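Local coordinates for cell division control protein 4 (Saccharomyces cerevisiae, PDB 3V7D) that serves as the substrate-recognition F-box subunit of an SCF ubiquitin ligase, binding phosphorylated targets such as the CDK inhibitor SIC1 so that they are ubiquitinated and degraded, at residues L209-V212 and I217-I220; Y219-T222 and T228-V231; T291-D296 and M300-I305; Y314-D319 and K323-A328. The protein carries 1 engineered substitution. All blocks are in the same frame, centred on the assembly; numbering follows the deposited sequence.

Contact 1. Residues L209-V212 and I217-I220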
# COMPACT_ATOMS: atom_id res chain seq x y z
N LEU B 209 -11.36 -20.07 5.99
CA LEU B 209 -12.47 -19.49 5.23
C LEU B 209 -12.14 -18.13 4.63
O LEU B 209 -11.25 -17.42 5.10
CB LEU B 209 -13.74 -19.42 6.09
CG LEU B 209 -13.92 -18.33 7.15
CD1 LEU B 209 -14.75 -17.20 6.59
CD2 LEU B 209 -14.58 -18.90 8.39
N ASP B 210 -12.87 -17.77 3.57
CA ASP B 210 -12.75 -16.46 2.95
C ASP B 210 -14.12 -16.00 2.47
O ASP B 210 -15.03 -16.81 2.33
CB ASP B 210 -11.79 -16.52 1.76
CG ASP B 210 -11.19 -15.16 1.41
OD1 ASP B 210 -11.68 -14.14 1.94
OD2 ASP B 210 -10.25 -15.12 0.59
N ILE B 211 -14.26 -14.70 2.23
CA ILE B 211 -15.49 -14.15 1.69
C ILE B 211 -15.20 -13.39 0.40
O ILE B 211 -14.32 -12.53 0.37
CB ILE B 211 -16.17 -13.19 2.67
CG1 ILE B 211 -16.46 -13.89 4.00
CG2 ILE B 211 -17.46 -12.63 2.07
CD1 ILE B 211 -17.10 -12.98 5.04
N VAL B 212 -15.93 -13.70 -0.66
CA VAL B 212 -15.73 -13.02 -1.93
C VAL B 212 -17.00 -12.33 -2.39
O VAL B 212 -18.10 -12.70 -1.98
CB VAL B 212 -15.27 -14.00 -3.02
CG1 VAL B 212 -13.98 -14.68 -2.61
CG2 VAL B 212 -16.36 -15.02 -3.32
N ILE B 217 -22.71 -9.70 -5.05
CA ILE B 217 -23.24 -10.69 -4.12
C ILE B 217 -22.09 -11.32 -3.34
O ILE B 217 -21.15 -11.83 -3.94
CB ILE B 217 -24.05 -11.80 -4.83
CG1 ILE B 217 -25.38 -11.26 -5.36
CG2 ILE B 217 -24.27 -13.00 -3.89
CD1 ILE B 217 -25.67 -11.62 -6.79
N LYS B 218 -22.16 -11.30 -2.02
CA LYS B 218 -21.10 -11.87 -1.20
C LYS B 218 -21.32 -13.36 -0.93
O LYS B 218 -22.42 -13.79 -0.60
CB LYS B 218 -20.95 -11.09 0.12
CG LYS B 218 -20.50 -9.65 -0.07
CD LYS B 218 -19.97 -9.06 1.23
CE LYS B 218 -19.50 -7.63 1.05
NZ LYS B 218 -18.63 -7.18 2.18
N TYR B 219 -20.25 -14.13 -1.11
CA TYR B 219 -20.28 -15.57 -0.87
C TYR B 219 -19.28 -15.95 0.22
O TYR B 219 -18.20 -15.36 0.31
CB TYR B 219 -19.93 -16.34 -2.15
CG TYR B 219 -20.89 -16.12 -3.31
CD1 TYR B 219 -20.72 -15.06 -4.18
CD2 TYR B 219 -21.96 -16.99 -3.53
CE1 TYR B 219 -21.59 -14.85 -5.24
CE2 TYR B 219 -22.83 -16.79 -4.58
CZ TYR B 219 -22.64 -15.72 -5.43
OH TYR B 219 -23.50 -15.51 -6.49
N ILE B 220 -19.64 -16.93 1.03
CA ILE B 220 -18.70 -17.49 1.99
C ILE B 220 -18.13 -18.80 1.44
O ILE B 220 -18.86 -19.63 0.91
CB ILE B 220 -19.38 -17.80 3.33
CG1 ILE B 220 -20.18 -16.59 3.82
CG2 ILE B 220 -18.36 -18.22 4.37
CD1 ILE B 220 -21.02 -16.88 5.05
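V212 and Y219 form the hydrogen-bonded pair that ties strand 206-213 to strand 218-224, an antiparallel hairpin of WD repeat 3 in the propeller domain of this F-box protein. Two backbone bonds do the tying. Y219 N reaches V212 O at 2.7 Å, with an N-H...O angle of 169°, while V212 N gives to Y219 O at 3.0 Å, arriving in the carbonyl plane. Each of these carbonyls also meets a CA-H: K218 CA lies 3.2 Å from V212 O, and I211 CA lies near Y219 O.

The side chains divide between the two faces of the sheet. On the face of V212 and Y219, V212 CG2 rests 4.0 Å from Y219 CB, the two side chains running at a slant to one another. With its CG beside its own backbone N (chi1 -61°), the tyrosine brings a ring edge to V212 O, which lies close to the ring plane. The other face carries I211 and I220. Here the methyl CG2 of I211 comes within 3.3 Å of Y219 O, and L209 CD1 makes a looser apolar touch with I220 CG2. V177, from the adjacent sheet, packs against L209, I211 and I220, so this face belongs to an interblade interface.

The carboxylate of D210 has two tasks. Its OD2 accepts a hydrogen bond from G278 N of strand 273-279 in another sheet, and its OD1 takes I211 N at 2.7 Å on the anti side, 33° out of the carboxylate plane.

Contact 2. Residues Y219-T222 and T228-V231; sequences YIVT and TLHV
T222 faces H230 across strands 218-224 and 229-233, and the pair exchanges both of its backbone bonds. T222 N gives to H230 O at 2.9 Å and close to straight (165°); H230 N returns a bond to T222 O at 3.0 Å, tilted somewhat from the carbonyl plane. L229 CA adds a CA-H contact to T222 O. The threonine hydroxyl OG1 lies between its backbone N and carbonyl carbon, the crowded position, which sets it 3.6 Å from H230 CB. There it is hydrogen-bonded to H202 NE2 and W232 NE1, so this buried oxygen is held by two rings. H230 swings its ring away from strand 218-224, toward F262 and V265 of strand 262-266; T228 OG1 lies at the ring's edge, in plane, and is itself bonded to D226.

V231 is the other large contributor, and it sits on the opposite face. Its CA approaches I220 O at 3.3 Å, and its CG1 comes within 3.8 Å of the same oxygen before brushing Y219 CD2 obliquely. Directly across stands V221, in a non-hydrogen-bonded pair with it. V221 sends CG1 anti to its backbone N (chi1 -171°), and that methyl reaches diagonally to L229 CD2 at 3.8 Å, with V231 CG2 farther off. L229 goes on to pack against V273 and V276 of the next sheet.

A strand threonine bound to a histidine from the preceding loop and to the indole of the adjoining strand, with an aspartate in the turn between, is the hallmark of a WD repeat, here the third of the propeller.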
# COMPACT_ATOMS: atom_id res chain seq x y z
N TYR B 219 -20.25 -14.13 -1.11
CA TYR B 219 -20.28 -15.57 -0.87
C TYR B 219 -19.28 -15.95 0.22
O TYR B 219 -18.20 -15.36 0.31
CB TYR B 219 -19.93 -16.34 -2.15
CG TYR B 219 -20.89 -16.12 -3.31
CD1 TYR B 219 -20.72 -15.06 -4.18
CD2 TYR B 219 -21.96 -16.99 -3.53
CE1 TYR B 219 -21.59 -14.85 -5.24
CE2 TYR B 219 -22.83 -16.79 -4.58
CZ TYR B 219 -22.64 -15.72 -5.43
OH TYR B 219 -23.50 -15.51 -6.49
N ILE B 220 -19.64 -16.93 1.03
CA ILE B 220 -18.70 -17.49 1.99
C ILE B 220 -18.13 -18.80 1.44
O ILE B 220 -18.86 -19.63 0.91
CB ILE B 220 -19.38 -17.80 3.33
CG1 ILE B 220 -20.18 -16.59 3.82
CG2 ILE B 220 -18.36 -18.22 4.37
CD1 ILE B 220 -21.02 -16.88 5.05
N VAL B 221 -16.82 -18.96 1.55
CA VAL B 221 -16.15 -20.19 1.14
C VAL B 221 -15.38 -20.76 2.32
O VAL B 221 -14.51 -20.09 2.87
CB VAL B 221 -15.17 -19.94 -0.02
CG1 VAL B 221 -14.66 -21.25 -0.59
CG2 VAL B 221 -15.84 -19.11 -1.10
N THR B 222 -15.69 -21.99 2.71
CA THR B 222 -15.10 -22.57 3.92
C THR B 222 -14.37 -23.87 3.64
O THR B 222 -14.96 -24.83 3.13
CB THR B 222 -16.17 -22.81 5.01
OG1 THR B 222 -17.18 -23.71 4.51
CG2 THR B 222 -16.83 -21.50 5.42
N THR B 228 -13.01 -31.01 1.89
CA THR B 228 -13.89 -30.28 0.99
C THR B 228 -13.88 -28.78 1.25
O THR B 228 -13.32 -28.31 2.24
CB THR B 228 -15.35 -30.74 1.13
OG1 THR B 228 -15.95 -30.09 2.26
CG2 THR B 228 -15.45 -32.25 1.29
N LEU B 229 -14.50 -28.05 0.33
CA LEU B 229 -14.88 -26.66 0.58
C LEU B 229 -16.38 -26.50 0.34
O LEU B 229 -16.93 -27.06 -0.61
CB LEU B 229 -14.11 -25.71 -0.33
CG LEU B 229 -12.61 -25.57 -0.09
CD1 LEU B 229 -11.82 -26.53 -0.97
CD2 LEU B 229 -12.18 -24.13 -0.33
N HIS B 230 -17.04 -25.75 1.21
CA HIS B 230 -18.45 -25.45 1.04
C HIS B 230 -18.61 -23.99 0.63
O HIS B 230 -17.89 -23.13 1.12
CB HIS B 230 -19.23 -25.72 2.33
CG HIS B 230 -19.52 -27.17 2.57
ND1 HIS B 230 -18.60 -28.17 2.34
CD2 HIS B 230 -20.63 -27.79 3.03
CE1 HIS B 230 -19.13 -29.33 2.65
NE2 HIS B 230 -20.37 -29.13 3.07
N VAL B 231 -19.55 -23.73 -0.27
CA VAL B 231 -19.83 -22.36 -0.68
C VAL B 231 -21.22 -21.93 -0.21
O VAL B 231 -22.19 -22.66 -0.36
CB VAL B 231 -19.69 -22.18 -2.22
CG1 VAL B 231 -19.94 -20.73 -2.61
CG2 VAL B 231 -18.32 -22.63 -2.69

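Contact 3. Residues T291-D296 and M300-I305; sequences TLIVWD and MKCLYI
W295 and C302 face each other across strands 292-296 and 301-306, the outer hairpin of a WD40 propeller blade, with the cysteine lying over one face of the indole; W295-D296 is the WD dipeptide of repeat 4. Apolar contacts fill this face. W295 CZ3 lies 3.9 Å from C302 CB, and the cysteine sulfur stands above the indole's six-membered ring at a distance. On that same side I293 CG2 covers the ring centre, 3.3 Å above the plane, and touches C302 SG at 3.6 Å. The indole NE1 bonds to S285 OG of the neighbouring strand 282-287. Without the indole, as with an alanine here, I293 CG2 and C302 would probably face a gap and S285 OG would lose its indole donor.

Two bulges interrupt the backbone pairing. In the classic one, L303 and Y304 both face V294: L303 N reaches V294 O at 2.8 Å, Y304 N only weakly, while V294 N gives to Y304 O. In the G1 bulge, M300 (phi 54°) and K301 face D296, whose N binds K301 O at 3.0 Å. The D296 carboxylate looks into the turn, where OD1 accepts from A298 N and Q299 N.

L303, in the classic bulge, leans toward strand 292-296: its CB sits 3.3 Å from V294 O, and its CD1 lies 4.0 Å from D296 CB.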
# COMPACT_ATOMS: atom_id res chain seq x y z
N THR B 291 -1.30 -30.27 -2.90
CA THR B 291 -1.81 -29.66 -4.12
C THR B 291 -2.68 -28.45 -3.82
O THR B 291 -3.19 -28.28 -2.72
CB THR B 291 -2.66 -30.65 -4.94
OG1 THR B 291 -3.91 -30.88 -4.27
CG2 THR B 291 -1.93 -31.97 -5.14
N LEU B 292 -2.85 -27.60 -4.83
CA LEU B 292 -3.81 -26.52 -4.75
C LEU B 292 -4.83 -26.67 -5.86
O LEU B 292 -4.53 -27.24 -6.91
CB LEU B 292 -3.14 -25.16 -4.85
CG LEU B 292 -2.04 -24.86 -3.83
CD1 LEU B 292 -0.68 -25.14 -4.42
CD2 LEU B 292 -2.15 -23.42 -3.38
N ILE B 293 -6.03 -26.15 -5.64
CA ILE B 293 -7.04 -26.14 -6.69
C ILE B 293 -7.58 -24.73 -6.90
O ILE B 293 -7.86 -24.01 -5.94
CB ILE B 293 -8.20 -27.12 -6.39
CG1 ILE B 293 -7.67 -28.54 -6.25
CG2 ILE B 293 -9.23 -27.06 -7.49
CD1 ILE B 293 -8.75 -29.59 -6.05
N VAL B 294 -7.69 -24.33 -8.16
CA VAL B 294 -8.29 -23.05 -8.51
C VAL B 294 -9.74 -23.30 -8.90
O VAL B 294 -10.03 -24.00 -9.86
CB VAL B 294 -7.57 -22.39 -9.69
CG1 VAL B 294 -8.15 -21.02 -9.97
CG2 VAL B 294 -6.08 -22.30 -9.41
N TRP B 295 -10.67 -22.71 -8.14
CA TRP B 295 -12.09 -22.96 -8.34
C TRP B 295 -12.79 -21.78 -9.01
O TRP B 295 -12.35 -20.64 -8.90
CB TRP B 295 -12.78 -23.26 -7.01
CG TRP B 295 -12.15 -24.35 -6.20
CD1 TRP B 295 -11.20 -24.20 -5.22
CD2 TRP B 295 -12.44 -25.75 -6.26
NE1 TRP B 295 -10.88 -25.43 -4.69
CE2 TRP B 295 -11.63 -26.39 -5.31
CE3 TRP B 295 -13.31 -26.52 -7.04
CZ2 TRP B 295 -11.66 -27.77 -5.11
CZ3 TRP B 295 -13.34 -27.89 -6.85
CH2 TRP B 295 -12.51 -28.50 -5.89
N ASP B 296 -13.90 -22.08 -9.68
CA ASP B 296 -14.80 -21.06 -10.19
C ASP B 296 -16.12 -21.21 -9.45
O ASP B 296 -16.96 -22.03 -9.82
CB ASP B 296 -15.01 -21.24 -11.70
CG ASP B 296 -15.78 -20.08 -12.33
OD1 ASP B 296 -16.74 -19.57 -11.72
OD2 ASP B 296 -15.42 -19.68 -13.46
N MET B 300 -19.08 -23.44 -9.89
CA MET B 300 -18.79 -24.52 -8.95
C MET B 300 -18.01 -25.64 -9.64
O MET B 300 -18.36 -26.81 -9.53
CB MET B 300 -20.07 -25.06 -8.32
CG MET B 300 -20.83 -24.03 -7.50
SD MET B 300 -19.87 -23.43 -6.09
CE MET B 300 -19.89 -24.87 -5.04
N LYS B 301 -16.95 -25.26 -10.34
CA LYS B 301 -16.14 -26.22 -11.08
C LYS B 301 -14.65 -26.00 -10.84
O LYS B 301 -14.21 -24.88 -10.58
CB LYS B 301 -16.45 -26.12 -12.58
CG LYS B 301 -15.80 -27.20 -13.43
CD LYS B 301 -16.23 -27.10 -14.89
CE LYS B 301 -15.68 -28.25 -15.72
NZ LYS B 301 -16.22 -28.25 -17.11
N CYS B 302 -13.89 -27.08 -10.90
CA CYS B 302 -12.44 -27.01 -10.80
C CYS B 302 -11.85 -26.51 -12.11
O CYS B 302 -12.18 -27.02 -13.18
CB CYS B 302 -11.87 -28.39 -10.46
SG CYS B 302 -10.08 -28.52 -10.66
N LEU B 303 -10.98 -25.51 -12.03
CA LEU B 303 -10.34 -24.95 -13.21
C LEU B 303 -8.96 -25.55 -13.42
O LEU B 303 -8.64 -26.02 -14.51
CB LEU B 303 -10.23 -23.42 -13.10
CG LEU B 303 -11.53 -22.62 -13.17
CD1 LEU B 303 -11.25 -21.14 -13.02
CD2 LEU B 303 -12.26 -22.91 -14.48
N TYR B 304 -8.16 -25.54 -12.36
CA TYR B 304 -6.82 -26.11 -12.42
C TYR B 304 -6.48 -26.87 -11.15
O TYR B 304 -7.00 -26.57 -10.08
CB TYR B 304 -5.77 -25.02 -12.63
CG TYR B 304 -5.99 -24.15 -13.85
CD1 TYR B 304 -5.77 -24.66 -15.13
CD2 TYR B 304 -6.37 -22.83 -13.73
CE1 TYR B 304 -5.96 -23.87 -16.25
CE2 TYR B 304 -6.56 -22.03 -14.84
CZ TYR B 304 -6.35 -22.55 -16.10
OH TYR B 304 -6.54 -21.76 -17.20
N ILE B 305 -5.61 -27.86 -11.29
CA ILE B 305 -5.00 -28.49 -10.15
C ILE B 305 -3.51 -28.19 -10.21
O ILE B 305 -2.84 -28.51 -11.19
CB ILE B 305 -5.20 -30.01 -10.15
CG1 ILE B 305 -6.69 -30.35 -10.19
CG2 ILE B 305 -4.53 -30.63 -8.93
CD1 ILE B 305 -6.99 -31.84 -10.24

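Contact 4. Residues Y314-D319 and K323-A328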
# COMPACT_ATOMS: atom_id res chain seq x y z
N TYR B 314 0.53 -24.96 3.28
CA TYR B 314 0.10 -24.32 4.51
C TYR B 314 -0.53 -22.95 4.28
O TYR B 314 -1.31 -22.47 5.10
CB TYR B 314 1.26 -24.21 5.50
CG TYR B 314 1.38 -25.41 6.41
CD1 TYR B 314 2.09 -26.54 6.02
CD2 TYR B 314 0.77 -25.42 7.65
CE1 TYR B 314 2.19 -27.64 6.85
CE2 TYR B 314 0.86 -26.51 8.49
CZ TYR B 314 1.57 -27.62 8.09
OH TYR B 314 1.66 -28.71 8.93
N SER B 315 -0.20 -22.33 3.16
CA SER B 315 -0.67 -20.98 2.88
C SER B 315 -0.75 -20.71 1.39
O SER B 315 0.15 -21.08 0.63
CB SER B 315 0.25 -19.96 3.54
OG SER B 315 -0.20 -18.64 3.31
N THR B 316 -1.82 -20.04 0.97
CA THR B 316 -1.90 -19.57 -0.40
C THR B 316 -2.51 -18.17 -0.52
O THR B 316 -3.35 -17.76 0.29
CB THR B 316 -2.69 -20.54 -1.30
OG1 THR B 316 -2.47 -20.21 -2.68
CG2 THR B 316 -4.19 -20.48 -1.00
N ILE B 317 -2.06 -17.44 -1.53
CA ILE B 317 -2.64 -16.15 -1.84
C ILE B 317 -3.05 -16.13 -3.31
O ILE B 317 -2.27 -16.51 -4.18
CB ILE B 317 -1.66 -15.00 -1.57
CG1 ILE B 317 -1.42 -14.85 -0.07
CG2 ILE B 317 -2.18 -13.70 -2.17
CD1 ILE B 317 -0.52 -13.69 0.29
N TYR B 318 -4.28 -15.70 -3.57
CA TYR B 318 -4.69 -15.44 -4.94
C TYR B 318 -4.37 -14.00 -5.30
O TYR B 318 -5.04 -13.07 -4.86
CB TYR B 318 -6.18 -15.73 -5.12
CG TYR B 318 -6.73 -15.33 -6.48
CD1 TYR B 318 -5.99 -15.54 -7.64
CD2 TYR B 318 -7.99 -14.76 -6.60
CE1 TYR B 318 -6.49 -15.18 -8.88
CE2 TYR B 318 -8.51 -14.40 -7.84
CZ TYR B 318 -7.75 -14.62 -8.97
OH TYR B 318 -8.24 -14.26 -10.21
N ASP B 319 -3.31 -13.81 -6.09
CA ASP B 319 -2.97 -12.49 -6.61
C ASP B 319 -3.88 -12.20 -7.79
O ASP B 319 -3.56 -12.55 -8.92
CB ASP B 319 -1.50 -12.47 -7.05
CG ASP B 319 -1.02 -11.08 -7.43
OD1 ASP B 319 -1.85 -10.15 -7.54
OD2 ASP B 319 0.20 -10.91 -7.63
N LYS B 323 -3.34 -11.96 -11.73
CA LYS B 323 -3.89 -13.27 -12.10
C LYS B 323 -2.87 -14.37 -11.87
O LYS B 323 -2.51 -15.11 -12.79
CB LYS B 323 -4.39 -13.27 -13.54
CG LYS B 323 -5.55 -12.33 -13.80
CD LYS B 323 -6.21 -12.62 -15.14
CE LYS B 323 -6.85 -14.00 -15.17
NZ LYS B 323 -8.12 -14.06 -14.38
N ARG B 324 -2.38 -14.47 -10.64
CA ARG B 324 -1.41 -15.47 -10.26
C ARG B 324 -1.78 -16.12 -8.94
O ARG B 324 -2.60 -15.60 -8.18
CB ARG B 324 -0.02 -14.85 -10.12
CG ARG B 324 0.56 -14.26 -11.39
CD ARG B 324 1.85 -13.52 -11.08
NE ARG B 324 2.40 -12.85 -12.26
CZ ARG B 324 3.43 -12.01 -12.22
NH1 ARG B 324 4.02 -11.74 -11.06
NH2 ARG B 324 3.86 -11.44 -13.33
N CYS B 325 -1.17 -17.27 -8.66
CA CYS B 325 -1.31 -17.90 -7.37
C CYS B 325 0.05 -18.09 -6.72
O CYS B 325 1.02 -18.48 -7.37
CB CYS B 325 -2.00 -19.25 -7.48
SG CYS B 325 -1.96 -20.17 -5.92
N ILE B 326 0.11 -17.80 -5.43
CA ILE B 326 1.32 -18.01 -4.64
C ILE B 326 1.03 -19.09 -3.61
O ILE B 326 0.01 -19.03 -2.92
CB ILE B 326 1.73 -16.72 -3.93
CG1 ILE B 326 1.86 -15.58 -4.94
CG2 ILE B 326 3.02 -16.92 -3.15
CD1 ILE B 326 1.52 -14.22 -4.38
N SER B 327 1.92 -20.08 -3.52
CA SER B 327 1.71 -21.20 -2.60
C SER B 327 2.93 -21.42 -1.72
O SER B 327 4.07 -21.33 -2.18
CB SER B 327 1.39 -22.47 -3.39
OG SER B 327 2.46 -22.84 -4.25
N ALA B 328 2.69 -21.71 -0.44
CA ALA B 328 3.78 -21.93 0.50
C ALA B 328 3.64 -23.30 1.13
O ALA B 328 2.55 -23.70 1.53
CB ALA B 328 3.79 -20.84 1.57
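I326 O is gripped by two donors from the facing strand: T316 OG1 at 2.8 Å and I317 N at 3.0 Å. The amide arrives in the carbonyl plane, whereas the hydroxyl comes from above it, 38° out, so the two do not compete for one direction. T316 points OG1 anti to its own backbone N (chi1 -166°), which brings it over the neighbouring strand and also within 3.3 Å of C325 SG. With a valine in its place the hydroxyl is gone, and I326 O is likely to be left with I317 N as its one donor from this strand. I326 N answers with an almost straight bond to I317 O (174°).

The strands, 313-319 and 324-329, make the inner hairpin of a WD40 propeller blade, in WD repeat 5. At one end Y314 and S315 both face A328, a classic beta bulge: Y314 N bonds to A328 O, S315 N does so weakly, and A328 N returns to S315 O at 2.8 Å. Y314 itself packs against an apolar side chain of the bound peptide, so this end of the hairpin borders the ligand. Next to it, the CB atoms of S315 and A328 touch.

At the turn end R324 N gives to D319 O at 2.8 Å. The two side chains separate there: D319 OD2 forms a salt bridge with R322, and R324 NH1 bonds to N380 O and Y382 OH. On the other face, the edge of the Y318 ring meets R324 O, with CD1 3.4 Å from it, and K323 runs alongside the tyrosine, pointing the same way.

In the fold
The four contacts follow one another along the chain and fall in three neighbouring sheets of the propeller. Contacts 1 and 2, their centres about 8 Å apart, are successive hairpins of one sheet; they share strand 218-224, with D210 O probably bonded to V221 N. Contact 3 is the outer hairpin of the next sheet, centred about 13 Å from contact 2, and meets it where M300 CE packs on V231 CG2. Contact 4 opens the third sheet, centred about 13 Å from contact 3, and L292 of contact 3 packs onto T316, C325 and S327 of contact 4. Contacts 1 and 4 do not touch. Blade-to-blade packing thus joins these repeats into the domain whose contact 4 borders the bound peptide.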